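Side-chain contacts in shikimate kinase (Aquifex aeolicus, PDB 2PT5), which probably catalyses the ATP-dependent phosphorylation of the 3-hydroxyl group of shikimate, a step on the pathway to chorismate and the aromatic amino acids: residues A[41-46]-A[53-58]; A[64-67]-A[73-76]; A[101-106]-A[128-133]; A[105-110]-A[117-122]. All coordinates share one frame; numbering follows the deposited sequence.

Contact 1: A[41-46]-A[53-58]; sequences LSIPQI and AYFRKL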
loop_
_atom_site.group_PDB
_atom_site.type_symbol
_atom_site.label_atom_id
_atom_site.label_comp_id
_atom_site.label_asym_id
_atom_site.label_seq_id
_atom_site.Cartn_x
_atom_site.Cartn_y
_atom_site.Cartn_z
ATOM N N LEU A 41 -3.916 2.637 19.275
ATOM C CA LEU A 41 -3.469 1.265 19.472
ATOM C C LEU A 41 -2.709 0.769 18.256
ATOM O O LEU A 41 -2.972 1.197 17.129
ATOM C CB LEU A 41 -4.670 0.349 19.719
ATOM C CG LEU A 41 -5.550 0.678 20.927
ATOM C CD1 LEU A 41 -6.780 -0.205 20.921
ATOM C CD2 LEU A 41 -4.754 0.481 22.208
ATOM N N SER A 42 -1.763 -0.136 18.489
ATOM C CA SER A 42 -0.975 -0.714 17.406
ATOM C C SER A 42 -1.916 -1.628 16.643
ATOM O O SER A 42 -2.959 -2.024 17.166
ATOM C CB SER A 42 0.189 -1.535 17.961
ATOM O OG SER A 42 -0.283 -2.666 18.682
ATOM N N ILE A 43 -1.558 -1.962 15.409
ATOM C CA ILE A 43 -2.405 -2.836 14.616
ATOM C C ILE A 43 -2.646 -4.132 15.384
ATOM O O ILE A 43 -3.793 -4.512 15.605
ATOM C CB ILE A 43 -1.776 -3.139 13.247
ATOM C CG1 ILE A 43 -1.614 -1.837 12.460
ATOM C CG2 ILE A 43 -2.653 -4.090 12.474
ATOM C CD1 ILE A 43 -1.102 -2.028 11.054
ATOM N N PRO A 44 -1.569 -4.823 15.806
ATOM C CA PRO A 44 -1.765 -6.068 16.552
ATOM C C PRO A 44 -2.758 -5.835 17.688
ATOM O O PRO A 44 -3.738 -6.561 17.832
ATOM C CB PRO A 44 -0.362 -6.384 17.053
ATOM C CG PRO A 44 0.490 -5.911 15.914
ATOM C CD PRO A 44 -0.133 -4.566 15.590
ATOM N N GLN A 45 -2.501 -4.803 18.481
ATOM C CA GLN A 45 -3.378 -4.465 19.591
ATOM C C GLN A 45 -4.836 -4.281 19.145
ATOM O O GLN A 45 -5.764 -4.570 19.902
ATOM C CB GLN A 45 -2.873 -3.191 20.272
ATOM C CG GLN A 45 -2.044 -3.446 21.522
ATOM C CD GLN A 45 -1.020 -2.356 21.785
ATOM O OE1 GLN A 45 0.031 -2.316 21.150
ATOM N NE2 GLN A 45 -1.327 -1.463 22.721
ATOM N N ILE A 46 -5.028 -3.818 17.912
ATOM C CA ILE A 46 -6.369 -3.590 17.384
ATOM C C ILE A 46 -7.245 -4.832 17.182
ATOM O O ILE A 46 -8.372 -4.858 17.678
ATOM C CB ILE A 46 -6.311 -2.770 16.066
ATOM C CG1 ILE A 46 -5.754 -1.371 16.367
ATOM C CG2 ILE A 46 -7.696 -2.644 15.444
ATOM C CD1 ILE A 46 -5.645 -0.460 15.154
ATOM N N ALA A 53 -12.457 -7.631 11.731
ATOM C CA ALA A 53 -13.489 -7.054 10.882
ATOM C C ALA A 53 -13.535 -5.559 11.182
ATOM O O ALA A 53 -13.686 -4.731 10.283
ATOM C CB ALA A 53 -14.835 -7.695 11.188
ATOM N N TYR A 54 -13.389 -5.226 12.460
ATOM C CA TYR A 54 -13.402 -3.843 12.909
ATOM C C TYR A 54 -12.201 -3.080 12.355
ATOM O O TYR A 54 -12.277 -1.871 12.127
ATOM C CB TYR A 54 -13.408 -3.801 14.440
ATOM C CG TYR A 54 -13.213 -2.429 15.046
ATOM C CD1 TYR A 54 -11.933 -1.912 15.245
ATOM C CD2 TYR A 54 -14.307 -1.657 15.443
ATOM C CE1 TYR A 54 -11.744 -0.663 15.832
ATOM C CE2 TYR A 54 -14.129 -0.406 16.029
ATOM C CZ TYR A 54 -12.843 0.083 16.222
ATOM O OH TYR A 54 -12.642 1.303 16.825
ATOM N N PHE A 55 -11.096 -3.790 12.137
ATOM C CA PHE A 55 -9.886 -3.179 11.598
ATOM C C PHE A 55 -9.975 -3.056 10.078
ATOM O O PHE A 55 -9.591 -2.031 9.505
ATOM C CB PHE A 55 -8.650 -4.002 11.993
ATOM C CG PHE A 55 -7.397 -3.607 11.258
ATOM C CD1 PHE A 55 -7.054 -4.228 10.060
ATOM C CD2 PHE A 55 -6.578 -2.592 11.745
ATOM C CE1 PHE A 55 -5.909 -3.845 9.352
ATOM C CE2 PHE A 55 -5.433 -2.198 11.047
ATOM C CZ PHE A 55 -5.099 -2.828 9.847
ATOM N N ARG A 56 -10.476 -4.102 9.430
ATOM C CA ARG A 56 -10.622 -4.102 7.981
ATOM C C ARG A 56 -11.607 -3.026 7.545
ATOM O O ARG A 56 -11.488 -2.468 6.454
ATOM C CB ARG A 56 -11.117 -5.464 7.494
ATOM C CG ARG A 56 -10.065 -6.567 7.480
ATOM C CD ARG A 56 -10.695 -7.893 7.061
ATOM N NE ARG A 56 -9.704 -8.890 6.662
ATOM C CZ ARG A 56 -10.004 -10.125 6.271
ATOM N NH1 ARG A 56 -11.269 -10.520 6.228
ATOM N NH2 ARG A 56 -9.041 -10.963 5.912
ATOM N N LYS A 57 -12.589 -2.741 8.394
ATOM C CA LYS A 57 -13.580 -1.725 8.067
ATOM C C LYS A 57 -13.033 -0.355 8.444
ATOM O O LYS A 57 -13.325 0.642 7.793
ATOM C CB LYS A 57 -14.898 -2.004 8.805
ATOM C CG LYS A 57 -16.062 -1.122 8.355
ATOM C CD LYS A 57 -17.410 -1.644 8.862
ATOM C CE LYS A 57 -17.892 -2.862 8.078
ATOM N NZ LYS A 57 -18.277 -2.526 6.678
ATOM N N LEU A 58 -12.215 -0.320 9.489
ATOM C CA LEU A 58 -11.618 0.922 9.958
ATOM C C LEU A 58 -10.655 1.512 8.919
ATOM O O LEU A 58 -10.720 2.706 8.601
ATOM C CB LEU A 58 -10.858 0.673 11.263
ATOM C CG LEU A 58 -10.730 1.815 12.275
ATOM C CD1 LEU A 58 -9.625 1.466 13.258
ATOM C CD2 LEU A 58 -10.418 3.132 11.582
#
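Ile43 and Ile46 reach across to Phe55 from a helical turn that Ser42 begins, and Ser42 OG caps that turn by accepting from Gln45 N. As the N-cap of helix 43-49, Ser42 OG lies 3.1 Å from the backbone N of Gln45, with an N-H...O angle of 156°. Ser42 OG also stands above the plane of the Gln45 amide carbonyl, but so close to OE1 that the detail is doubtful. A serine suits the cap because its short hydroxyl can fold back onto a helix N-H that has no carbonyl before it.

The contact itself is apolar. Phe55 has CG anti to its backbone N (chi1 168°), which carries the ring out toward the two isoleucines. The methyl CG2 of Ile43 lies 3.7 Å from Phe55 CE2 and approaches the ring obliquely, touching CZ as well. One turn on, Ile46 crosses Phe55 at about a right angle; its CG2 sits 3.8 Å from Phe55 CB, at the ring's edge, while Ile46 CD1 lies beside Phe55 CD2. Beta-branched isoleucine presents two apolar arms at once, which suits a helix face that must meet a flat ring. The same Ile46 CG2 comes within 4.3 Å of Tyr54 CD1, again at a ring edge, and Tyr54 OH is hydrogen-bonded to Glu39 on helix 31-39. Phe47 meets the Phe55 ring too.

Arg56, on the same helix turn, is predicted to bind substrate, and Ile43 lies near Asp32, predicted likewise. The arrangement is consistent with the helical shikimate-binding region of the shikimate kinases.

Contact 2: A[64-67]-A[73-76]; sequences KDLS and VIST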
loop_
_atom_site.group_PDB
_atom_site.type_symbol
_atom_site.label_atom_id
_atom_site.label_comp_id
_atom_site.label_asym_id
_atom_site.label_seq_id
_atom_site.Cartn_x
_atom_site.Cartn_y
_atom_site.Cartn_z
ATOM N N LYS A 64 -11.185 6.484 2.947
ATOM C CA LYS A 64 -12.160 7.434 2.426
ATOM C C LYS A 64 -11.961 8.834 3.008
ATOM O O LYS A 64 -11.936 9.814 2.267
ATOM C CB LYS A 64 -13.589 6.962 2.710
ATOM C CG LYS A 64 -13.971 5.643 2.065
ATOM C CD LYS A 64 -15.467 5.628 1.775
ATOM C CE LYS A 64 -16.045 4.220 1.779
ATOM N NZ LYS A 64 -16.012 3.623 3.147
ATOM N N ASP A 65 -11.813 8.925 4.326
ATOM C CA ASP A 65 -11.606 10.219 4.981
ATOM C C ASP A 65 -10.378 10.948 4.413
ATOM O O ASP A 65 -10.417 12.153 4.139
ATOM C CB ASP A 65 -11.448 10.024 6.495
ATOM C CG ASP A 65 -12.733 9.549 7.163
ATOM O OD1 ASP A 65 -12.748 9.425 8.408
ATOM O OD2 ASP A 65 -13.728 9.300 6.445
ATOM N N LEU A 66 -9.286 10.212 4.244
ATOM C CA LEU A 66 -8.052 10.766 3.685
ATOM C C LEU A 66 -8.284 11.232 2.240
ATOM O O LEU A 66 -7.683 12.212 1.779
ATOM C CB LEU A 66 -6.945 9.698 3.713
ATOM C CG LEU A 66 -6.003 9.573 4.924
ATOM C CD1 LEU A 66 -6.742 9.714 6.238
ATOM C CD2 LEU A 66 -5.295 8.223 4.854
ATOM N N SER A 67 -9.160 10.519 1.537
ATOM C CA SER A 67 -9.482 10.819 0.144
ATOM C C SER A 67 -10.365 12.049 -0.045
ATOM O O SER A 67 -10.751 12.366 -1.171
ATOM C CB SER A 67 -10.153 9.612 -0.508
ATOM O OG SER A 67 -9.284 8.495 -0.497
ATOM N N VAL A 73 -0.899 11.907 -1.504
ATOM C CA VAL A 73 -0.349 10.611 -1.873
ATOM C C VAL A 73 -0.687 9.757 -0.670
ATOM O O VAL A 73 -0.332 10.098 0.468
ATOM C CB VAL A 73 1.171 10.643 -2.038
ATOM C CG1 VAL A 73 1.690 9.236 -2.326
ATOM C CG2 VAL A 73 1.553 11.594 -3.157
ATOM N N ILE A 74 -1.397 8.664 -0.911
ATOM C CA ILE A 74 -1.797 7.771 0.163
ATOM C C ILE A 74 -1.233 6.376 -0.062
ATOM O O ILE A 74 -1.494 5.772 -1.104
ATOM C CB ILE A 74 -3.331 7.661 0.227
ATOM C CG1 ILE A 74 -3.939 9.018 0.579
ATOM C CG2 ILE A 74 -3.742 6.612 1.233
ATOM C CD1 ILE A 74 -5.433 9.080 0.312
ATOM N N SER A 75 -0.452 5.882 0.901
ATOM C CA SER A 75 0.102 4.535 0.824
ATOM C C SER A 75 -0.918 3.667 1.559
ATOM O O SER A 75 -1.511 4.106 2.545
ATOM C CB SER A 75 1.475 4.453 1.511
ATOM O OG SER A 75 1.400 4.866 2.867
ATOM N N THR A 76 -1.142 2.455 1.065
ATOM C CA THR A 76 -2.122 1.555 1.668
ATOM C C THR A 76 -1.472 0.320 2.295
ATOM O O THR A 76 -0.323 -0.005 2.004
ATOM C CB THR A 76 -3.150 1.098 0.612
ATOM O OG1 THR A 76 -2.475 0.382 -0.432
ATOM C CG2 THR A 76 -3.859 2.303 -0.004
#
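Where helix 52-66 ends, its last turn comes alongside strand 72-75, Leu66 and Ile74 standing opposite each other with their CA atoms 7.8 Å apart. One side chain spans most of that gap. Ile74 projects from the strand toward the helix with CG1 anti to its carbonyl carbon (chi1 -64°), and its second torsion is extended, so that the delta methyl forms the far end of the branch. This CD1 lies 3.8 Å from Leu66 CB, a methyl set against the root of the leucine rather than against its branched end. The Leu66 side chain also touches Tyr29 on the neighbouring strand 28-30, so one leucine serves two strands.

Ser67 completes the meeting on the other segment. Its OG stands 4.0 Å from Ile74 CD1, a van der Waals neighbour and not a polar partner. That hydroxyl is buried, but it has two hydrogen-bonded partners, Leu63 O one turn back in the helix and Tyr4 OH on strand 2-6. A serine thus fits the helix end well: it is small enough to let the isoleucine methyl come close, and it can be satisfied by a carbonyl of its own helix. Isoleucine suits the strand, since beta-branching is at home in extended backbone and its long arm reaches the covering helix.

Just past the end of the strand, Thr76 O accepts from Lys13 NZ of the P-loop. Strands 28-30 and 72-75 are parallel neighbours, and helix 52-66 belongs to the connection between them, as in the beta-alpha-beta crossover of a P-loop kinase.

Contact 3: A[101-106]-A[128-133]; sequences IPFEVF and NLFEER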
loop_
_atom_site.group_PDB
_atom_site.type_symbol
_atom_site.label_atom_id
_atom_site.label_comp_id
_atom_site.label_asym_id
_atom_site.label_seq_id
_atom_site.Cartn_x
_atom_site.Cartn_y
_atom_site.Cartn_z
ATOM N N ILE A 101 7.152 -6.080 -6.532
ATOM C CA ILE A 101 8.395 -6.770 -6.194
ATOM C C ILE A 101 8.130 -8.265 -6.390
ATOM O O ILE A 101 7.039 -8.759 -6.078
ATOM C CB ILE A 101 8.838 -6.549 -4.725
ATOM C CG1 ILE A 101 7.682 -6.852 -3.776
ATOM C CG2 ILE A 101 9.375 -5.131 -4.546
ATOM C CD1 ILE A 101 8.068 -6.792 -2.305
ATOM N N PRO A 102 9.116 -9.002 -6.926
ATOM C CA PRO A 102 9.003 -10.445 -7.171
ATOM C C PRO A 102 8.967 -11.255 -5.875
ATOM O O PRO A 102 9.382 -10.771 -4.820
ATOM C CB PRO A 102 10.237 -10.745 -8.018
ATOM C CG PRO A 102 11.240 -9.746 -7.504
ATOM C CD PRO A 102 10.416 -8.486 -7.390
ATOM N N PHE A 103 8.478 -12.490 -5.956
ATOM C CA PHE A 103 8.364 -13.335 -4.766
ATOM C C PHE A 103 9.654 -13.460 -3.965
ATOM O O PHE A 103 9.617 -13.405 -2.743
ATOM C CB PHE A 103 7.859 -14.737 -5.146
ATOM C CG PHE A 103 7.441 -15.592 -3.959
ATOM C CD1 PHE A 103 6.494 -15.130 -3.041
ATOM C CD2 PHE A 103 7.941 -16.887 -3.803
ATOM C CE1 PHE A 103 6.045 -15.948 -1.986
ATOM C CE2 PHE A 103 7.498 -17.712 -2.752
ATOM C CZ PHE A 103 6.548 -17.238 -1.845
ATOM N N GLU A 104 10.795 -13.619 -4.636
ATOM C CA GLU A 104 12.057 -13.766 -3.912
ATOM C C GLU A 104 12.403 -12.524 -3.079
ATOM O O GLU A 104 12.970 -12.646 -1.993
ATOM C CB GLU A 104 13.221 -14.111 -4.869
ATOM C CG GLU A 104 13.614 -12.998 -5.830
ATOM C CD GLU A 104 12.908 -13.088 -7.164
ATOM O OE1 GLU A 104 11.863 -13.777 -7.255
ATOM O OE2 GLU A 104 13.394 -12.456 -8.122
ATOM N N VAL A 105 12.059 -11.338 -3.574
ATOM C CA VAL A 105 12.338 -10.101 -2.842
ATOM C C VAL A 105 11.399 -10.001 -1.642
ATOM O O VAL A 105 11.807 -9.642 -0.536
ATOM C CB VAL A 105 12.141 -8.863 -3.736
ATOM C CG1 VAL A 105 12.205 -7.594 -2.893
ATOM C CG2 VAL A 105 13.220 -8.830 -4.818
ATOM N N PHE A 106 10.133 -10.315 -1.891
ATOM C CA PHE A 106 9.081 -10.311 -0.879
ATOM C C PHE A 106 9.518 -11.179 0.291
ATOM O O PHE A 106 9.457 -10.775 1.453
ATOM C CB PHE A 106 7.804 -10.885 -1.507
ATOM C CG PHE A 106 6.746 -11.289 -0.518
ATOM C CD1 PHE A 106 5.933 -10.336 0.093
ATOM C CD2 PHE A 106 6.526 -12.633 -0.238
ATOM C CE1 PHE A 106 4.914 -10.718 0.963
ATOM C CE2 PHE A 106 5.512 -13.026 0.627
ATOM C CZ PHE A 106 4.700 -12.065 1.229
ATOM N N ASN A 128 0.314 -18.749 -1.497
ATOM C CA ASN A 128 -0.982 -18.515 -2.125
ATOM C C ASN A 128 -1.473 -17.080 -1.902
ATOM O O ASN A 128 -2.030 -16.449 -2.810
ATOM C CB ASN A 128 -2.005 -19.519 -1.575
ATOM C CG ASN A 128 -3.327 -19.490 -2.330
ATOM O OD1 ASN A 128 -4.198 -18.663 -2.060
ATOM N ND2 ASN A 128 -3.474 -20.392 -3.293
ATOM N N LEU A 129 -1.251 -16.561 -0.699
ATOM C CA LEU A 129 -1.685 -15.211 -0.381
ATOM C C LEU A 129 -0.899 -14.209 -1.228
ATOM O O LEU A 129 -1.464 -13.251 -1.764
ATOM C CB LEU A 129 -1.499 -14.937 1.121
ATOM C CG LEU A 129 -2.260 -13.741 1.708
ATOM C CD1 LEU A 129 -3.740 -13.837 1.345
ATOM C CD2 LEU A 129 -2.089 -13.714 3.221
ATOM N N PHE A 130 0.402 -14.436 -1.360
ATOM C CA PHE A 130 1.236 -13.558 -2.170
ATOM C C PHE A 130 0.755 -13.585 -3.617
ATOM O O PHE A 130 0.595 -12.539 -4.244
ATOM C CB PHE A 130 2.703 -13.994 -2.107
ATOM C CG PHE A 130 3.568 -13.353 -3.159
ATOM C CD1 PHE A 130 3.556 -13.820 -4.469
ATOM C CD2 PHE A 130 4.373 -12.263 -2.848
ATOM C CE1 PHE A 130 4.332 -13.213 -5.460
ATOM C CE2 PHE A 130 5.151 -11.648 -3.832
ATOM C CZ PHE A 130 5.130 -12.125 -5.139
ATOM N N GLU A 131 0.551 -14.785 -4.157
ATOM C CA GLU A 131 0.078 -14.920 -5.537
ATOM C C GLU A 131 -1.297 -14.276 -5.718
ATOM O O GLU A 131 -1.531 -13.572 -6.702
ATOM C CB GLU A 131 -0.012 -16.405 -5.928
ATOM C CG GLU A 131 1.307 -17.150 -5.810
ATOM C CD GLU A 131 1.184 -18.641 -6.101
ATOM O OE1 GLU A 131 0.233 -19.277 -5.605
ATOM O OE2 GLU A 131 2.049 -19.180 -6.813
ATOM N N GLU A 132 -2.212 -14.513 -4.776
ATOM C CA GLU A 132 -3.562 -13.954 -4.911
ATOM C C GLU A 132 -3.652 -12.446 -4.712
ATOM O O GLU A 132 -4.352 -11.765 -5.462
ATOM C CB GLU A 132 -4.543 -14.662 -3.962
ATOM C CG GLU A 132 -4.795 -16.135 -4.316
ATOM C CD GLU A 132 -5.188 -16.324 -5.771
ATOM O OE1 GLU A 132 -6.067 -15.580 -6.261
ATOM O OE2 GLU A 132 -4.616 -17.219 -6.430
ATOM N N ARG A 133 -2.963 -11.916 -3.708
ATOM C CA ARG A 133 -3.001 -10.476 -3.499
ATOM C C ARG A 133 -2.365 -9.784 -4.709
ATOM O O ARG A 133 -2.858 -8.755 -5.169
ATOM C CB ARG A 133 -2.264 -10.074 -2.202
ATOM C CG ARG A 133 -3.008 -10.444 -0.909
ATOM C CD ARG A 133 -2.379 -9.797 0.337
ATOM N NE ARG A 133 -3.296 -9.830 1.479
ATOM C CZ ARG A 133 -3.035 -9.321 2.682
ATOM N NH1 ARG A 133 -1.877 -8.729 2.932
ATOM N NH2 ARG A 133 -3.933 -9.404 3.641
#
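Phe130 enters between Phe103 and Phe106 with CG anti to its own backbone N (chi1 166°), an arrangement that directs the ring from helix 127-137 toward helix 103-109. Its CB already has aromatic carbons nearby, 3.9 Å away at Phe103 CE1 and slightly farther at Phe106 CE2. At CG the fit tightens: Phe103 CD1 lies 3.4 Å from it and stands over the centre of the Phe130 ring. This is a T-shaped, edge-to-face pair, the edge of Phe103 meeting the face of Phe130 with the planes at 62°. Phe103 CB reaches the same ring in a CH-pi contact. Such an aromatic cluster joins two helices on either side of the segment that probably corresponds to the lid, as in other shikimate kinases. Along the other rim, Phe130 CD2 sits 3.4 Å from Phe106 CD2, over one face of the Phe106 ring, and Phe130 CE2 touches Phe106 CB at 3.6 Å; these two rings meet obliquely. An alanine here is likely to leave the Phe103 edge without its facing ring and the Phe106 face without its neighbour, opening a gap between the helices. The tip, Phe130 CZ, reaches backbone, 3.5 Å from Phe103 N, and Ile101 O lies at the ring's edge 4.0 Å from the same CZ. Phe8, within the P-loop, stacks on Phe130.

Contact 4: A[105-110]-A[117-122]; sequences VFLERC and PLLKRP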
loop_
_atom_site.group_PDB
_atom_site.type_symbol
_atom_site.label_atom_id
_atom_site.label_comp_id
_atom_site.label_asym_id
_atom_site.label_seq_id
_atom_site.Cartn_x
_atom_site.Cartn_y
_atom_site.Cartn_z
ATOM N N VAL A 105 12.059 -11.338 -3.574
ATOM C CA VAL A 105 12.338 -10.101 -2.842
ATOM C C VAL A 105 11.399 -10.001 -1.642
ATOM O O VAL A 105 11.807 -9.642 -0.536
ATOM C CB VAL A 105 12.141 -8.863 -3.736
ATOM C CG1 VAL A 105 12.205 -7.594 -2.893
ATOM C CG2 VAL A 105 13.220 -8.830 -4.818
ATOM N N PHE A 106 10.133 -10.315 -1.891
ATOM C CA PHE A 106 9.081 -10.311 -0.879
ATOM C C PHE A 106 9.518 -11.179 0.291
ATOM O O PHE A 106 9.457 -10.775 1.453
ATOM C CB PHE A 106 7.804 -10.885 -1.507
ATOM C CG PHE A 106 6.746 -11.289 -0.518
ATOM C CD1 PHE A 106 5.933 -10.336 0.093
ATOM C CD2 PHE A 106 6.526 -12.633 -0.238
ATOM C CE1 PHE A 106 4.914 -10.718 0.963
ATOM C CE2 PHE A 106 5.512 -13.026 0.627
ATOM C CZ PHE A 106 4.700 -12.065 1.229
ATOM N N LEU A 107 9.982 -12.374 -0.040
ATOM C CA LEU A 107 10.420 -13.349 0.945
ATOM C C LEU A 107 11.571 -12.847 1.805
ATOM O O LEU A 107 11.593 -13.068 3.009
ATOM C CB LEU A 107 10.834 -14.627 0.224
ATOM C CG LEU A 107 10.137 -15.947 0.546
ATOM C CD1 LEU A 107 8.691 -15.733 0.926
ATOM C CD2 LEU A 107 10.263 -16.850 -0.672
ATOM N N GLU A 108 12.525 -12.162 1.185
ATOM C CA GLU A 108 13.676 -11.662 1.918
ATOM C C GLU A 108 13.447 -10.347 2.671
ATOM O O GLU A 108 14.170 -10.053 3.618
ATOM C CB GLU A 108 14.889 -11.548 0.975
ATOM C CG GLU A 108 14.692 -10.665 -0.242
ATOM C CD GLU A 108 15.598 -11.058 -1.413
ATOM O OE1 GLU A 108 15.668 -10.290 -2.399
ATOM O OE2 GLU A 108 16.231 -12.138 -1.352
ATOM N N ARG A 109 12.438 -9.571 2.282
ATOM C CA ARG A 109 12.181 -8.289 2.953
ATOM C C ARG A 109 10.978 -8.259 3.896
ATOM O O ARG A 109 11.015 -7.592 4.927
ATOM C CB ARG A 109 11.991 -7.168 1.921
ATOM C CG ARG A 109 13.184 -6.864 1.019
ATOM C CD ARG A 109 12.838 -5.709 0.066
ATOM N NE ARG A 109 13.865 -5.492 -0.954
ATOM C CZ ARG A 109 13.843 -4.506 -1.849
ATOM N NH1 ARG A 109 12.846 -3.626 -1.863
ATOM N NH2 ARG A 109 14.812 -4.408 -2.743
ATOM N N CYS A 110 9.911 -8.969 3.544
ATOM C CA CYS A 110 8.694 -8.961 4.354
ATOM C C CYS A 110 8.720 -9.822 5.624
ATOM O O CYS A 110 9.592 -10.673 5.814
ATOM C CB CYS A 110 7.494 -9.366 3.484
ATOM S SG CYS A 110 6.677 -8.044 2.507
ATOM N N PRO A 117 10.633 -13.069 10.118
ATOM C CA PRO A 117 11.015 -13.024 8.702
ATOM C C PRO A 117 10.344 -14.155 7.926
ATOM O O PRO A 117 10.461 -15.326 8.300
ATOM C CB PRO A 117 12.536 -13.165 8.743
ATOM C CG PRO A 117 12.784 -13.917 10.028
ATOM C CD PRO A 117 11.817 -13.249 10.975
ATOM N N LEU A 118 9.634 -13.798 6.857
ATOM C CA LEU A 118 8.938 -14.782 6.037
ATOM C C LEU A 118 9.866 -15.854 5.482
ATOM O O LEU A 118 9.437 -16.966 5.195
ATOM C CB LEU A 118 8.208 -14.089 4.886
ATOM C CG LEU A 118 7.122 -13.086 5.289
ATOM C CD1 LEU A 118 6.341 -12.692 4.047
ATOM C CD2 LEU A 118 6.182 -13.694 6.322
ATOM N N LEU A 119 11.142 -15.524 5.337
ATOM C CA LEU A 119 12.096 -16.492 4.817
ATOM C C LEU A 119 12.254 -17.690 5.760
ATOM O O LEU A 119 12.805 -18.720 5.377
ATOM C CB LEU A 119 13.449 -15.813 4.572
ATOM C CG LEU A 119 14.417 -16.497 3.602
ATOM C CD1 LEU A 119 13.664 -17.063 2.406
ATOM C CD2 LEU A 119 15.462 -15.487 3.143
ATOM N N LYS A 120 11.757 -17.563 6.988
ATOM C CA LYS A 120 11.858 -18.654 7.955
ATOM C C LYS A 120 10.516 -19.303 8.281
ATOM O O LYS A 120 10.457 -20.253 9.052
ATOM C CB LYS A 120 12.510 -18.162 9.248
ATOM C CG LYS A 120 13.900 -17.574 9.063
ATOM C CD LYS A 120 14.842 -18.536 8.365
ATOM C CE LYS A 120 16.237 -17.943 8.264
ATOM N NZ LYS A 120 16.226 -16.591 7.637
ATOM N N ARG A 121 9.439 -18.778 7.705
ATOM C CA ARG A 121 8.105 -19.336 7.917
ATOM C C ARG A 121 7.857 -20.419 6.847
ATOM O O ARG A 121 8.478 -20.411 5.788
ATOM C CB ARG A 121 7.040 -18.241 7.788
ATOM C CG ARG A 121 7.151 -17.107 8.806
ATOM C CD ARG A 121 7.030 -17.633 10.232
ATOM N NE ARG A 121 5.798 -18.402 10.422
ATOM C CZ ARG A 121 5.646 -19.359 11.333
ATOM N NH1 ARG A 121 6.648 -19.672 12.145
ATOM N NH2 ARG A 121 4.495 -20.024 11.417
ATOM N N PRO A 122 6.946 -21.366 7.114
ATOM C CA PRO A 122 6.697 -22.396 6.100
ATOM C C PRO A 122 6.210 -21.708 4.824
ATOM O O PRO A 122 5.451 -20.752 4.894
ATOM C CB PRO A 122 5.619 -23.259 6.749
ATOM C CG PRO A 122 5.920 -23.117 8.221
ATOM C CD PRO A 122 6.170 -21.633 8.338
#
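Leu118 settles against Phe106 and Cys110 where the chain, having left helix 103-109, folds back as a short 3-10 turn at 118-120; this region probably corresponds to the lid that closes over the nucleotide in shikimate kinases, and neighbouring Arg116 is predicted to bind ATP. Among the apolar contacts, the branched end of Leu118 does most of the work. With CG anti to the carbonyl carbon (chi1 -62°), Leu118 sends CD1 into the corner between the two partners. There it lies 3.3 Å from Phe106 CZ, meeting that ring obliquely, and 3.6 Å from Cys110 CB. Farther out, Leu107 CG and Leu119 CD1 are 4.1 Å apart, the two leucines crossing at about a right angle in a more exposed place. A serine in place of Leu118 would probably leave the tip of Phe106 and the Cys110 methylene without their apolar cover.

One covalent link fixes the helix end: Cys110 SG is joined by a disulfide to Cys10 SG of the P-loop, so the leucine packs on a residue that is itself anchored. A backbone hydrogen bond also crosses the contact. Leu118 N donates to Cys110 O at 3.3 Å, a nearly straight bond at 173°, though the donor is tilted 30° from the carbonyl plane. Beside that bond, Leu118 CG rests 3.5 Å from the same Cys110 O.

How the contacts relate
From the N terminus, contact 1 comes first, closing the short turn between helices 43-49 and 52-66. Contact 2 follows in series on the far end of the same helix 52-66, closing the turn into strand 72-75; the two centres are about 17 Å apart. Both are finished before the chain reaches 101-110, where contacts 3 and 4 both start. Contact 4 closes the smaller loop, back to 117-122, and lies within the longer one that contact 3 closes on helix 127-137; the two share Phe106. Contact 1 joins two helices of the probably shikimate-binding side, contact 2 joins one of them to the parallel sheet, and contacts 3 and 4 hold the helices and loop around the probable lid.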